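Local coordinates for hypothetical protein (Pseudomonas aeruginosa, PDB 2H9F) that belongs to the PrpF family and probably isomerises methylaconitate, at residues V222-A226 against T334-L338. Numbering follows the deposited sequence.
Sequences VFVNA and TLVNL
One face of the Phe223 ring is taken by a single methyl group, Val336 CG2, in a CH-pi contact. It is one of two apolar contacts that illustrate how a short helix can be seated on a strand, the other being Leu335 against the strand backbone and the Asn225 amide. The methyl stands 3.5 Å from the centroid of the Phe223 ring and only 8° off its normal, so all six ring carbons are met almost evenly. With CG1 of Val336 anti to the backbone N (chi1 -175°), CG2 lies anti to the carbonyl carbon and beside the N, where it meets the ring.

The second flat group, the amide of Asn225, meets Leu335. Asn225 ND2 lies 3.7 Å from Leu335 CD2, a van der Waals contact, while Asn225 OD1 accepts a hydrogen bond from a water at 2.6 Å. That water also donates to Leu335 O, 2.7 Å away. Between the two flat groups Leu335 CD1 comes within 3.5 Å of Phe223 O and 3.9 Å of Val224 CA.

The helix start is fixed separately: Thr334 is its N-cap, and Thr334 OG1 accepts a nearly straight bond from Asn337 N (2.9 Å, 168°). Leu335 N bonds to Thr213 OG1 on strand 208-216. Strand 220-225 pairs antiparallel with that strand and parallel with 278-283; helix 335-339 packs against it beside helix 319-330, whose Ile325 touches both Phe223 and Val336. Apolar packing thus carries this buried contact, while the water, donating to both Asn225 OD1 and Leu335 O, joins two acceptors that could not bond each other directly.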
loop_
_atom_site.group_PDB
_atom_site.type_symbol
_atom_site.label_atom_id
_atom_site.label_comp_id
_atom_site.label_asym_id
_atom_site.label_seq_id
_atom_site.Cartn_x
_atom_site.Cartn_y
_atom_site.Cartn_z
ATOM N N VAL A 222 30.084 0.059 17.136
ATOM C CA VAL A 222 31.289 0.736 17.563
ATOM C C VAL A 222 30.958 2.185 17.880
ATOM O O VAL A 222 30.545 2.951 17.000
ATOM C CB VAL A 222 32.378 0.714 16.468
ATOM C CG1 VAL A 222 33.655 1.256 17.038
ATOM C CG2 VAL A 222 32.595 -0.720 15.932
ATOM N N PHE A 223 31.110 2.564 19.155
ATOM C CA PHE A 223 30.877 3.950 19.596
ATOM C C PHE A 223 32.172 4.702 19.859
ATOM O O PHE A 223 33.013 4.214 20.573
ATOM C CB PHE A 223 30.067 4.032 20.928
ATOM C CG PHE A 223 28.599 3.667 20.815
ATOM C CD1 PHE A 223 27.685 4.566 20.320
ATOM C CD2 PHE A 223 28.143 2.418 21.223
ATOM C CE1 PHE A 223 26.330 4.238 20.261
ATOM C CE2 PHE A 223 26.795 2.086 21.150
ATOM C CZ PHE A 223 25.896 3.003 20.662
ATOM N N VAL A 224 32.245 5.967 19.430
ATOM C CA VAL A 224 33.400 6.807 19.713
ATOM C C VAL A 224 32.944 8.177 20.151
ATOM O O VAL A 224 31.817 8.498 19.948
ATOM C CB VAL A 224 34.328 6.916 18.479
ATOM C CG1 VAL A 224 34.906 5.503 18.126
ATOM C CG2 VAL A 224 33.607 7.509 17.280
ATOM N N ASN A 225 33.832 8.944 20.774
ATOM C CA ASN A 225 33.548 10.288 21.203
ATOM C C ASN A 225 33.713 11.223 20.040
ATOM O O ASN A 225 34.805 11.308 19.447
ATOM C CB ASN A 225 34.521 10.694 22.320
ATOM C CG ASN A 225 34.168 10.068 23.673
ATOM O OD1 ASN A 225 32.983 9.901 24.002
ATOM N ND2 ASN A 225 35.194 9.721 24.457
ATOM N N ALA A 226 32.642 11.943 19.742
ATOM C CA ALA A 226 32.641 13.025 18.760
ATOM C C ALA A 226 33.907 13.866 18.805
ATOM O O ALA A 226 34.587 14.051 17.783
ATOM C CB ALA A 226 31.435 13.892 18.948
ATOM N N THR A 334 30.742 2.974 30.016
ATOM C CA THR A 334 30.815 3.032 28.558
ATOM C C THR A 334 30.881 4.484 28.138
ATOM O O THR A 334 30.529 5.400 28.903
ATOM C CB THR A 334 29.610 2.353 27.839
ATOM O OG1 THR A 334 28.439 3.137 28.044
ATOM C CG2 THR A 334 29.398 0.941 28.326
ATOM N N LEU A 335 31.336 4.702 26.915
ATOM C CA LEU A 335 31.421 6.047 26.373
ATOM C C LEU A 335 30.044 6.666 26.277
ATOM O O LEU A 335 29.905 7.878 26.424
ATOM C CB LEU A 335 32.112 6.049 24.992
ATOM C CG LEU A 335 33.593 5.675 24.885
ATOM C CD1 LEU A 335 34.097 5.904 23.419
ATOM C CD2 LEU A 335 34.411 6.474 25.942
ATOM N N VAL A 336 29.021 5.841 26.039
ATOM C CA VAL A 336 27.632 6.342 25.925
ATOM C C VAL A 336 27.153 6.735 27.313
ATOM O O VAL A 336 26.628 7.826 27.513
ATOM C CB VAL A 336 26.654 5.286 25.311
ATOM C CG1 VAL A 336 25.275 5.875 25.101
ATOM C CG2 VAL A 336 27.216 4.719 23.992
ATOM N N ASN A 337 27.372 5.843 28.279
ATOM C CA ASN A 337 27.052 6.188 29.654
ATOM C C ASN A 337 27.740 7.495 30.062
ATOM O O ASN A 337 27.130 8.396 30.656
ATOM C CB ASN A 337 27.447 5.050 30.563
ATOM C CG ASN A 337 27.360 5.404 32.029
ATOM O OD1 ASN A 337 28.389 5.681 32.657
ATOM N ND2 ASN A 337 26.150 5.339 32.602
ATOM N N LEU A 338 29.030 7.601 29.778
ATOM C CA LEU A 338 29.767 8.812 30.188
ATOM C C LEU A 338 29.281 10.083 29.503
ATOM O O LEU A 338 29.201 11.159 30.128
ATOM C CB LEU A 338 31.257 8.619 29.970
ATOM C CG LEU A 338 31.904 7.551 30.856
ATOM C CD1 LEU A 338 33.338 7.353 30.451
ATOM C CD2 LEU A 338 31.818 7.915 32.345
HETATM O O HOH W 1 31.985 9.607 26.383
#